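PDB 5D6A: predicted ATPase of the ABC class from Vibrio vulnificus, which binds the ATP analogue AMP-PNP and probably hydrolyses ATP, as expected of an ABC-class ATPase with a P-loop nucleotide-binding domain. Local coordinates for residues I102-A107 / I118-Q123; T234-L239 / T252-P257; A366-I371 / E385-L390. One frame throughout, in Å; residues are numbered along the deposited sequence.

Interaction 1: I102-A107 / I118-Q123; sequences IARSFA and ISLHGQ
Ile-118 and Leu-120 of the loop 118-123 are directed at the face of helix 92-109 that carries Ala-103 and Ala-107, while Arg-104 reaches over the same loop from the helix side. The contact joins this helix to the loop between strands 116-117 and 124-125 in the N-terminal region of the ABC-class ATPase. Ile-118 rests its CG2 methyl on the helix, 3.6 Å from Ala-103 O and 3.7 Å from Ala-107 CB. Its CG1 branch, anti to the backbone N (chi1 -169°), carries CD1 to the methyl of Ala-103. The Phe-106 ring turns its edge to this side chain, with CD1 4.0 Å from Ile-118 CG2; Leu-166, Phe-169 and Ile-170 of helix 155-172 also touch Phe-106. Leu-120 divides its two methyls along the helix. CD1 meets Ala-107 CB at 3.7 Å, and CD2 lies beside the Ala-103 carbonyl and 3.9 Å from Arg-104 CG. Beyond Leu-120 the extended chain of Arg-104 delivers its guanidinium end-on to Gly-122 O, which takes two hydrogen bonds, from NH1 and NH2, each 3.1 Å long. Both are bent, with N-H...O angles of 143° and 141°, as expected when two N-H groups converge on one oxygen. Arg-104 NE is in a salt bridge with Asp-100. The guanidinium thus joins a carboxylate on its own helix to a loop carbonyl, which should limit its rotation, while branched apolar side chains meet the alanine face.

Interaction 2: T234-L239 / T252-P257; sequences TAPESL and TGLGIP
Strand 249-257 belongs to the four-stranded antiparallel sheet of the P-loop domain, and here the loop leading into its hairpin partner, strand 240-245, folds against it. The short 3-10 turn at 237-238, with Leu-239 N bonded back to Pro-236 O, brings Leu-239 to the strand. One backbone hydrogen bond joins the two segments: Gly-255 N donates to Leu-239 O over 3.3 Å, long but nearly straight at 168°. Toward the start of the loop segment, the methyl of Ala-235 lies against the strand backbone, with CB 3.4 Å from Leu-254 N and 3.6 Å from Leu-254 CB. Leu-254 itself has CG anti to the backbone N (chi1 172°), which brings its CD1 to Leu-239; Pro-236 borders this methyl more distantly. Strand 421-425 of the neighbouring mixed sheet supplies Ile-423, which touches both Leu-239 and Leu-254, so the contact lies between the two sheets of the domain. The leucines meet at an oblique angle, methyl to methyl, with Leu-239 CD2 3.7 Å from Leu-254 CD1. The other methyl of Leu-239, CD1, turns to the ring of Pro-257 and comes 4.1 Å from its CD.

Interaction 3: A366-I371 / E385-L390; sequences ATNFMI and EPITPL
Phe-369 and Leu-390 carry the polar and part of the apolar side of this contact, in which the short helix 367-370 meets the loop that runs into helix 390-401. The short helix follows strand 357-361, a position consistent with the D-loop that follows the Walker B strand in ABC ATPases. The hydrogen bond is made by backbone: Leu-390 N donates to Phe-369 O at 2.9 Å, and both the N-H...O angle of 169° and the C=O...N angle of 167° make it almost linear. Van der Waals contacts to carbonyls come next. Pro-389 lays its CB 3.6 Å from both Met-370 O and Ile-371 O, so the proline ring sits over the end of the short helix. Farther along the loop Ile-387 offers its CG2 methyl to Asn-368 OD1 at 3.6 Å; with Asn-368 CG anti to the backbone N (chi1 180°), the amide oxygen swings out to meet it. Apolar packing is concentrated on Leu-390. Its CB lies obliquely off the Phe-369 ring, 4.1 Å from CE2; its CD2 lies 4.1 Å from the selenium of selenomethionine Met-370 in the conformer described, one of two modelled. Leu-347 of helix 339-352 touches both Phe-369 and Leu-390. On another side Thr-367 is hydrogen-bonded to Thr-367 of the second subunit, and the Asn-368 side chain lies about 5 Å from a bound sodium ion and about 6 Å from a bound AMP-PNP. One nearly straight backbone bond thus ties the start of helix 390-401 to a subunit-facing helix near the nucleotide, and apolar contacts surround it.

Interactions 2 and 3 both belong to the P-loop domain and are largely buried, whereas interaction 1 lies in the N-terminal region and is only partly buried, with Leu-120 and Gly-122 exposed. Each of the two P-loop contacts has a single backbone hydrogen bond amid apolar packing; in interaction 1 the cross-segment hydrogen bonds come from a charged side chain, beside apolar packing of alanines, isoleucine and leucine. None shares an element with another: interaction 1 joins a helix to a loop, interaction 2 a loop to a sheet strand, interaction 3 a short helix to a loop. Interaction 3 alone of the three meets the second subunit. Centres of interactions 1 and 3 are about 45 Å apart.

Interaction 1: I102-A107 / I118-Q123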
ATOM      1  N   ILE A 102      26.652  17.480   3.480  1.00 37.85           N
ATOM      2  CA  ILE A 102      27.840  16.681   3.156  1.00 37.43           C
ATOM      3  C   ILE A 102      27.464  15.387   2.421  1.00 35.99           C
ATOM      4  O   ILE A 102      28.159  14.971   1.495  1.00 35.29           O
ATOM      5  CB  ILE A 102      28.664  16.373   4.425  1.00 37.82           C
ATOM      6  CG1 ILE A 102      29.368  17.646   4.903  1.00 39.06           C
ATOM      7  CG2 ILE A 102      29.710  15.301   4.151  1.00 38.91           C
ATOM      8  CD1 ILE A 102      30.043  17.514   6.251  1.00 40.09           C
ATOM      9  N   ALA A 103      26.363  14.764   2.834  1.00 35.09           N
ATOM     10  CA  ALA A 103      25.886  13.538   2.194  1.00 34.48           C
ATOM     11  C   ALA A 103      25.458  13.815   0.753  1.00 35.11           C
ATOM     12  O   ALA A 103      25.754  13.033  -0.151  1.00 35.08           O
ATOM     13  CB  ALA A 103      24.727  12.949   2.978  1.00 34.15           C
ATOM     14  N   ARG A 104      24.763  14.934   0.549  1.00 35.74           N
ATOM     15  CA  ARG A 104      24.293  15.324  -0.781  1.00 36.97           C
ATOM     16  C   ARG A 104      25.453  15.733  -1.680  1.00 38.20           C
ATOM     17  O   ARG A 104      25.421  15.489  -2.881  1.00 38.96           O
ATOM     18  CB  ARG A 104      23.283  16.466  -0.684  1.00 37.07           C
ATOM     19  CG  ARG A 104      22.043  16.126   0.122  1.00 36.42           C
ATOM     20  CD  ARG A 104      21.100  17.312   0.201  1.00 36.99           C
ATOM     21  NE  ARG A 104      20.013  17.069   1.146  1.00 37.26           N
ATOM     22  CZ  ARG A 104      18.879  16.432   0.858  1.00 38.03           C
ATOM     23  NH1 ARG A 104      18.651  15.958  -0.363  1.00 39.67           N
ATOM     24  NH2 ARG A 104      17.963  16.270   1.804  1.00 38.38           N
ATOM     25  N   SER A 105      26.468  16.365  -1.092  1.00 39.43           N
ATOM     26  CA  SER A 105      27.654  16.768  -1.843  1.00 41.44           C
ATOM     27  C   SER A 105      28.412  15.529  -2.296  1.00 41.62           C
ATOM     28  O   SER A 105      28.881  15.459  -3.428  1.00 42.69           O
ATOM     29  CB  SER A 105      28.568  17.651  -0.993  1.00 42.11           C
ATOM     30  OG  SER A 105      27.944  18.879  -0.673  1.00 43.07           O
ATOM     31  N   PHE A 106      28.521  14.554  -1.398  1.00 41.05           N
ATOM     32  CA  PHE A 106      29.201  13.300  -1.693  1.00 41.82           C
ATOM     33  C   PHE A 106      28.471  12.548  -2.805  1.00 42.78           C
ATOM     34  O   PHE A 106      29.103  11.930  -3.662  1.00 44.23           O
ATOM     35  CB  PHE A 106      29.269  12.429  -0.437  1.00 40.21           C
ATOM     36  CG  PHE A 106      29.985  11.126  -0.641  1.00 41.04           C
ATOM     37  CD1 PHE A 106      29.297  10.000  -1.074  1.00 41.43           C
ATOM     38  CD2 PHE A 106      31.343  11.021  -0.395  1.00 42.30           C
ATOM     39  CE1 PHE A 106      29.954   8.795  -1.261  1.00 42.28           C
ATOM     40  CE2 PHE A 106      32.006   9.817  -0.579  1.00 43.78           C
ATOM     41  CZ  PHE A 106      31.311   8.703  -1.013  1.00 42.97           C
ATOM     42  N   ALA A 107      27.142  12.599  -2.779  1.00 42.42           N
ATOM     43  CA  ALA A 107      26.331  11.933  -3.797  1.00 43.59           C
ATOM     44  C   ALA A 107      26.514  12.608  -5.149  1.00 44.63           C
ATOM     45  O   ALA A 107      26.570  11.942  -6.181  1.00 46.28           O
ATOM     46  CB  ALA A 107      24.861  11.942  -3.400  1.00 42.45           C
ATOM     47  N   ILE A 118      25.284   6.549  -1.640  1.00 44.88           N
ATOM     48  CA  ILE A 118      25.076   6.989  -0.266  1.00 44.31           C
ATOM     49  C   ILE A 118      23.576   7.218  -0.083  1.00 45.44           C
ATOM     50  O   ILE A 118      22.888   7.642  -1.014  1.00 46.44           O
ATOM     51  CB  ILE A 118      25.885   8.265   0.059  1.00 43.88           C
ATOM     52  CG1 ILE A 118      25.857   8.549   1.562  1.00 43.55           C
ATOM     53  CG2 ILE A 118      25.373   9.460  -0.738  1.00 43.19           C
ATOM     54  CD1 ILE A 118      26.754   9.693   1.980  1.00 43.58           C
ATOM     55  N   SER A 119      23.072   6.940   1.113  1.00 46.25           N
ATOM     56  CA  SER A 119      21.640   7.055   1.386  1.00 47.87           C
ATOM     57  C   SER A 119      21.167   8.503   1.592  1.00 47.75           C
ATOM     58  O   SER A 119      21.521   9.148   2.580  1.00 47.58           O
ATOM     59  CB  SER A 119      21.283   6.201   2.606  1.00 48.45           C
ATOM     60  OG  SER A 119      19.881   6.122   2.784  1.00 51.51           O
ATOM     61  N   LEU A 120      20.369   9.001   0.645  1.00 48.53           N
ATOM     62  CA  LEU A 120      19.800  10.353   0.720  1.00 47.56           C
ATOM     63  C   LEU A 120      18.345  10.240   1.135  1.00 47.40           C
ATOM     64  O   LEU A 120      17.748   9.170   1.020  1.00 47.71           O
ATOM     65  CB  LEU A 120      19.906  11.076  -0.620  1.00 48.62           C
ATOM     66  CG  LEU A 120      21.320  11.329  -1.138  1.00 48.96           C
ATOM     67  CD1 LEU A 120      21.263  11.971  -2.518  1.00 50.26           C
ATOM     68  CD2 LEU A 120      22.107  12.194  -0.165  1.00 47.66           C
ATOM     69  N   HIS A 121      17.764  11.349   1.588  1.00 48.07           N
ATOM     70  CA  HIS A 121      16.391  11.334   2.093  1.00 49.87           C
ATOM     71  C   HIS A 121      15.451  12.305   1.389  1.00 49.02           C
ATOM     72  O   HIS A 121      14.569  12.895   2.019  1.00 51.08           O
ATOM     73  CB  HIS A 121      16.421  11.603   3.595  1.00 50.98           C
ATOM     74  CG  HIS A 121      17.429  10.768   4.314  1.00 52.30           C
ATOM     75  ND1 HIS A 121      18.724  11.190   4.520  1.00 52.36           N
ATOM     76  CD2 HIS A 121      17.357   9.511   4.814  1.00 53.73           C
ATOM     77  CE1 HIS A 121      19.398  10.241   5.143  1.00 53.83           C
ATOM     78  NE2 HIS A 121      18.592   9.212   5.335  1.00 54.33           N
ATOM     79  N   GLY A 122      15.637  12.451   0.080  1.00 46.04           N
ATOM     80  CA  GLY A 122      14.780  13.307  -0.734  1.00 44.68           C
ATOM     81  C   GLY A 122      14.649  14.743  -0.268  1.00 42.58           C
ATOM     82  O   GLY A 122      15.647  15.454  -0.118  1.00 41.08           O
ATOM     83  N   GLN A 123      13.410  15.159  -0.024  1.00 41.72           N
ATOM     84  CA  GLN A 123      13.106  16.533   0.376  1.00 41.41           C
ATOM     85  C   GLN A 123      13.290  16.836   1.862  1.00 39.98           C
ATOM     86  O   GLN A 123      13.145  17.988   2.272  1.00 40.03           O
ATOM     87  CB  GLN A 123      11.668  16.873  -0.028  1.00 42.45           C
ATOM     88  CG  GLN A 123      11.410  16.721  -1.511  1.00 43.80           C
ATOM     89  CD  GLN A 123      12.255  17.661  -2.340  1.00 43.94           C
ATOM     90  OE1 GLN A 123      13.084  17.223  -3.133  1.00 44.95           O
ATOM     91  NE2 GLN A 123      12.079  18.959  -2.129  1.00 43.91           N
TER

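Interaction 2: T234-L239 / T252-P257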
ATOM      1  N   THR A 234      -1.018  32.333   2.292  1.00 51.56           N
ATOM      2  CA  THR A 234      -1.121  33.573   3.046  1.00 52.84           C
ATOM      3  C   THR A 234      -2.103  33.338   4.180  1.00 52.32           C
ATOM      4  O   THR A 234      -3.170  32.759   3.974  1.00 53.22           O
ATOM      5  CB  THR A 234      -1.614  34.754   2.193  1.00 55.04           C
ATOM      6  OG1 THR A 234      -0.696  34.990   1.120  1.00 55.95           O
ATOM      7  CG2 THR A 234      -1.729  36.021   3.048  1.00 56.09           C
ATOM      8  N   ALA A 235      -1.738  33.784   5.376  1.00 51.55           N
ATOM      9  CA  ALA A 235      -2.582  33.607   6.543  1.00 51.22           C
ATOM     10  C   ALA A 235      -3.524  34.787   6.725  1.00 53.22           C
ATOM     11  O   ALA A 235      -3.196  35.913   6.343  1.00 54.03           O
ATOM     12  CB  ALA A 235      -1.720  33.436   7.783  1.00 50.52           C
ATOM     13  N   PRO A 236      -4.713  34.530   7.291  1.00 53.84           N
ATOM     14  CA  PRO A 236      -5.636  35.621   7.568  1.00 55.42           C
ATOM     15  C   PRO A 236      -5.161  36.346   8.823  1.00 55.81           C
ATOM     16  O   PRO A 236      -4.854  35.695   9.825  1.00 55.02           O
ATOM     17  CB  PRO A 236      -6.971  34.907   7.797  1.00 55.95           C
ATOM     18  CG  PRO A 236      -6.608  33.529   8.239  1.00 54.27           C
ATOM     19  CD  PRO A 236      -5.275  33.209   7.632  1.00 52.77           C
ATOM     20  N   GLU A 237      -5.086  37.674   8.765  1.00 58.00           N
ATOM     21  CA  GLU A 237      -4.605  38.475   9.900  1.00 59.17           C
ATOM     22  C   GLU A 237      -5.205  38.040  11.231  1.00 57.36           C
ATOM     23  O   GLU A 237      -4.518  38.012  12.250  1.00 56.33           O
ATOM     24  CB  GLU A 237      -4.877  39.969   9.681  1.00 63.23           C
ATOM     25  CG  GLU A 237      -4.102  40.589   8.526  1.00 65.69           C
ATOM     26  CD  GLU A 237      -4.264  42.100   8.444  1.00 70.28           C
ATOM     27  OE1 GLU A 237      -4.928  42.689   9.330  1.00 72.45           O
ATOM     28  OE2 GLU A 237      -3.720  42.703   7.493  1.00 71.89           O
ATOM     29  N   SER A 238      -6.486  37.697  11.209  1.00 56.86           N
ATOM     30  CA  SER A 238      -7.196  37.273  12.408  1.00 57.18           C
ATOM     31  C   SER A 238      -6.507  36.113  13.125  1.00 55.40           C
ATOM     32  O   SER A 238      -6.619  35.977  14.344  1.00 54.91           O
ATOM     33  CB  SER A 238      -8.624  36.866  12.042  1.00 58.05           C
ATOM     34  OG  SER A 238      -9.348  36.453  13.185  1.00 59.27           O
ATOM     35  N   LEU A 239      -5.788  35.292  12.366  1.00 54.61           N
ATOM     36  CA  LEU A 239      -5.121  34.124  12.924  1.00 53.68           C
ATOM     37  C   LEU A 239      -3.626  34.121  12.566  1.00 52.91           C
ATOM     38  O   LEU A 239      -2.987  33.070  12.495  1.00 51.59           O
ATOM     39  CB  LEU A 239      -5.823  32.875  12.385  1.00 53.13           C
ATOM     40  CG  LEU A 239      -5.633  31.548  13.101  1.00 53.26           C
ATOM     41  CD1 LEU A 239      -6.079  31.654  14.550  1.00 53.87           C
ATOM     42  CD2 LEU A 239      -6.422  30.468  12.377  1.00 53.71           C
ATOM     43  N   THR A 252       6.479  35.928   9.246  1.00 52.56           N
ATOM     44  CA  THR A 252       5.043  35.993   9.493  1.00 52.62           C
ATOM     45  C   THR A 252       4.325  34.860   8.769  1.00 51.65           C
ATOM     46  O   THR A 252       4.667  34.524   7.633  1.00 52.66           O
ATOM     47  CB  THR A 252       4.469  37.346   9.035  1.00 53.85           C
ATOM     48  OG1 THR A 252       5.103  38.406   9.764  1.00 54.98           O
ATOM     49  CG2 THR A 252       2.965  37.408   9.266  1.00 53.81           C
ATOM     50  N   GLY A 253       3.332  34.272   9.431  1.00 51.06           N
ATOM     51  CA  GLY A 253       2.566  33.176   8.847  1.00 49.97           C
ATOM     52  C   GLY A 253       1.370  32.760   9.680  1.00 50.16           C
ATOM     53  O   GLY A 253       1.019  33.418  10.661  1.00 51.60           O
ATOM     54  N   LEU A 254       0.739  31.660   9.276  1.00 49.19           N
ATOM     55  CA  LEU A 254      -0.417  31.124   9.983  1.00 49.10           C
ATOM     56  C   LEU A 254       0.008  30.416  11.256  1.00 48.90           C
ATOM     57  O   LEU A 254       0.825  29.496  11.218  1.00 48.76           O
ATOM     58  CB  LEU A 254      -1.164  30.117   9.110  1.00 48.62           C
ATOM     59  CG  LEU A 254      -2.286  29.354   9.822  1.00 48.89           C
ATOM     60  CD1 LEU A 254      -3.393  30.309  10.238  1.00 50.36           C
ATOM     61  CD2 LEU A 254      -2.838  28.238   8.948  1.00 48.82           C
ATOM     62  N   GLY A 255      -0.561  30.839  12.378  1.00 48.54           N
ATOM     63  CA  GLY A 255      -0.279  30.224  13.659  1.00 47.67           C
ATOM     64  C   GLY A 255      -1.483  29.421  14.092  1.00 47.42           C
ATOM     65  O   GLY A 255      -2.537  29.987  14.365  1.00 49.21           O
ATOM     66  N   ILE A 256      -1.338  28.100  14.130  1.00 46.25           N
ATOM     67  CA  ILE A 256      -2.423  27.219  14.551  1.00 46.66           C
ATOM     68  C   ILE A 256      -2.297  26.999  16.054  1.00 47.44           C
ATOM     69  O   ILE A 256      -1.433  26.244  16.502  1.00 47.27           O
ATOM     70  CB  ILE A 256      -2.392  25.877  13.796  1.00 45.23           C
ATOM     71  CG1 ILE A 256      -2.608  26.128  12.300  1.00 45.52           C
ATOM     72  CG2 ILE A 256      -3.468  24.938  14.329  1.00 45.04           C
ATOM     73  CD1 ILE A 256      -2.523  24.889  11.437  1.00 44.98           C
ATOM     74  N   PRO A 257      -3.167  27.650  16.841  1.00 49.31           N
ATOM     75  CA  PRO A 257      -3.069  27.528  18.291  1.00 50.78           C
ATOM     76  C   PRO A 257      -3.462  26.156  18.819  1.00 50.06           C
ATOM     77  O   PRO A 257      -4.013  25.341  18.082  1.00 49.36           O
ATOM     78  CB  PRO A 257      -4.052  28.588  18.795  1.00 52.06           C
ATOM     79  CG  PRO A 257      -5.079  28.678  17.723  1.00 51.94           C
ATOM     80  CD  PRO A 257      -4.369  28.402  16.431  1.00 50.45           C
TER

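Interaction 3: A366-I371 / E385-L390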
ATOM      1  N   ALA A 366     -13.307   6.604   9.570  1.00 64.05           N
ATOM      2  CA  ALA A 366     -14.581   5.925   9.761  1.00 65.57           C
ATOM      3  C   ALA A 366     -15.629   6.923  10.228  1.00 66.95           C
ATOM      4  O   ALA A 366     -15.518   7.480  11.318  1.00 65.48           O
ATOM      5  CB  ALA A 366     -14.436   4.799  10.773  1.00 66.18           C
ATOM      6  N   THR A 367     -16.646   7.142   9.399  1.00 71.06           N
ATOM      7  CA  THR A 367     -17.720   8.079   9.719  1.00 74.37           C
ATOM      8  C   THR A 367     -18.372   7.731  11.057  1.00 75.40           C
ATOM      9  O   THR A 367     -18.655   8.616  11.869  1.00 75.26           O
ATOM     10  CB  THR A 367     -18.792   8.079   8.613  1.00 77.34           C
ATOM     11  OG1 THR A 367     -18.169   8.318   7.342  1.00 81.09           O
ATOM     12  CG2 THR A 367     -19.858   9.145   8.875  1.00 78.86           C
ATOM     13  N   ASN A 368     -18.599   6.438  11.274  1.00 76.40           N
ATOM     14  CA  ASN A 368     -19.197   5.939  12.513  1.00 76.08           C
ATOM     15  C   ASN A 368     -18.411   6.408  13.738  1.00 76.30           C
ATOM     16  O   ASN A 368     -18.986   6.746  14.775  1.00 78.62           O
ATOM     17  CB  ASN A 368     -19.247   4.406  12.474  1.00 77.18           C
ATOM     18  CG  ASN A 368     -19.853   3.799  13.726  1.00 79.24           C
ATOM     19  OD1 ASN A 368     -20.525   4.476  14.505  1.00 79.94           O
ATOM     20  ND2 ASN A 368     -19.625   2.503  13.919  1.00 81.61           N
ATOM     21  N   PHE A 369     -17.091   6.427  13.600  1.00 74.23           N
ATOM     22  CA  PHE A 369     -16.195   6.841  14.674  1.00 73.22           C
ATOM     23  C   PHE A 369     -16.157   8.356  14.898  1.00 71.07           C
ATOM     24  O   PHE A 369     -15.897   8.811  16.014  1.00 72.85           O
ATOM     25  CB  PHE A 369     -14.781   6.315  14.380  1.00 75.54           C
ATOM     26  CG  PHE A 369     -13.724   6.838  15.310  1.00 77.13           C
ATOM     27  CD1 PHE A 369     -13.583   6.319  16.589  1.00 79.43           C
ATOM     28  CD2 PHE A 369     -12.848   7.836  14.895  1.00 77.64           C
ATOM     29  CE1 PHE A 369     -12.602   6.797  17.444  1.00 80.12           C
ATOM     30  CE2 PHE A 369     -11.865   8.315  15.743  1.00 78.21           C
ATOM     31  CZ  PHE A 369     -11.741   7.795  17.019  1.00 79.19           C
HETATM   32  N   MSE A 370     -16.418   9.122  13.842  0.50 68.33           N
HETATM   33  CA  MSE A 370     -16.381  10.583  13.921  0.50 67.12           C
HETATM   34  C   MSE A 370     -17.624  11.187  14.517  0.50 68.40           C
HETATM   35  O   MSE A 370     -17.555  11.903  15.518  0.50 67.25           O
HETATM   36  CB  MSE A 370     -16.214  11.162  12.518  0.50 64.94           C
HETATM   37  CG  MSE A 370     -14.879  10.771  11.895  0.50 63.71           C
HETATM   38 SE   MSE A 370     -13.390  11.365  13.035  0.50 60.24          SE
HETATM   39  CE  MSE A 370     -13.144  13.149  12.237  0.50 60.30           C
ATOM     40  N   ILE A 371     -18.771  10.900  13.906  1.00 70.37           N
ATOM     41  CA  ILE A 371     -20.055  11.473  14.347  1.00 70.00           C
ATOM     42  C   ILE A 371     -21.049  10.528  15.024  1.00 73.27           C
ATOM     43  O   ILE A 371     -20.908   9.305  14.997  1.00 72.15           O
ATOM     44  CB  ILE A 371     -20.762  12.197  13.172  1.00 67.80           C
ATOM     45  CG1 ILE A 371     -20.939  11.285  11.946  1.00 67.28           C
ATOM     46  CG2 ILE A 371     -19.959  13.414  12.756  1.00 67.28           C
ATOM     47  CD1 ILE A 371     -21.867  10.102  12.138  1.00 66.75           C
ATOM     48  N   GLU A 385     -24.656  -1.537  22.989  1.00137.79           N
ATOM     49  CA  GLU A 385     -24.564  -0.145  23.418  1.00132.41           C
ATOM     50  C   GLU A 385     -23.791   0.651  22.363  1.00124.98           C
ATOM     51  O   GLU A 385     -22.772   0.180  21.854  1.00120.23           O
ATOM     52  CB  GLU A 385     -23.895  -0.031  24.789  1.00131.53           C
ATOM     53  CG  GLU A 385     -24.665  -0.726  25.905  1.00135.05           C
ATOM     54  CD  GLU A 385     -24.005  -0.582  27.266  1.00134.57           C
ATOM     55  OE1 GLU A 385     -24.541  -1.143  28.244  1.00136.41           O
ATOM     56  OE2 GLU A 385     -22.954   0.087  27.363  1.00131.39           O
ATOM     57  N   PRO A 386     -24.274   1.861  22.033  1.00121.90           N
ATOM     58  CA  PRO A 386     -23.650   2.683  20.992  1.00115.74           C
ATOM     59  C   PRO A 386     -22.217   3.119  21.303  1.00109.13           C
ATOM     60  O   PRO A 386     -21.896   3.426  22.452  1.00109.62           O
ATOM     61  CB  PRO A 386     -24.575   3.903  20.908  1.00117.72           C
ATOM     62  CG  PRO A 386     -25.220   3.984  22.247  1.00121.20           C
ATOM     63  CD  PRO A 386     -25.383   2.566  22.702  1.00124.37           C
ATOM     64  N   ILE A 387     -21.374   3.134  20.273  1.00102.10           N
ATOM     65  CA  ILE A 387     -19.982   3.561  20.413  1.00 94.69           C
ATOM     66  C   ILE A 387     -19.939   5.060  20.698  1.00 90.81           C
ATOM     67  O   ILE A 387     -20.779   5.811  20.204  1.00 92.25           O
ATOM     68  CB  ILE A 387     -19.162   3.250  19.133  1.00 91.18           C
ATOM     69  CG1 ILE A 387     -17.678   3.569  19.341  1.00 86.79           C
ATOM     70  CG2 ILE A 387     -19.702   4.021  17.931  1.00 91.17           C
ATOM     71  CD1 ILE A 387     -16.817   3.266  18.135  1.00 84.93           C
ATOM     72  N   THR A 388     -18.972   5.486  21.507  1.00 84.84           N
ATOM     73  CA  THR A 388     -18.814   6.898  21.846  1.00 81.57           C
ATOM     74  C   THR A 388     -17.948   7.569  20.773  1.00 76.76           C
ATOM     75  O   THR A 388     -16.733   7.356  20.735  1.00 74.28           O
ATOM     76  CB  THR A 388     -18.165   7.066  23.234  1.00 81.29           C
ATOM     77  OG1 THR A 388     -18.955   6.384  24.216  1.00 84.54           O
ATOM     78  CG2 THR A 388     -18.055   8.538  23.611  1.00 80.90           C
ATOM     79  N   PRO A 389     -18.566   8.395  19.904  1.00 74.85           N
ATOM     80  CA  PRO A 389     -17.822   9.034  18.819  1.00 71.62           C
ATOM     81  C   PRO A 389     -16.843  10.093  19.304  1.00 68.11           C
ATOM     82  O   PRO A 389     -17.056  10.704  20.352  1.00 68.69           O
ATOM     83  CB  PRO A 389     -18.922   9.667  17.970  1.00 73.65           C
ATOM     84  CG  PRO A 389     -19.996   9.982  18.946  1.00 76.71           C
ATOM     85  CD  PRO A 389     -19.948   8.902  19.988  1.00 77.62           C
ATOM     86  N   LEU A 390     -15.784  10.303  18.529  1.00 64.65           N
ATOM     87  CA  LEU A 390     -14.738  11.263  18.868  1.00 63.37           C
ATOM     88  C   LEU A 390     -15.286  12.634  19.267  1.00 64.01           C
ATOM     89  O   LEU A 390     -14.799  13.244  20.218  1.00 65.24           O
ATOM     90  CB  LEU A 390     -13.760  11.412  17.697  1.00 61.51           C
ATOM     91  CG  LEU A 390     -12.632  12.435  17.862  1.00 60.80           C
ATOM     92  CD1 LEU A 390     -11.798  12.154  19.106  1.00 60.74           C
ATOM     93  CD2 LEU A 390     -11.755  12.459  16.620  1.00 59.49           C
TER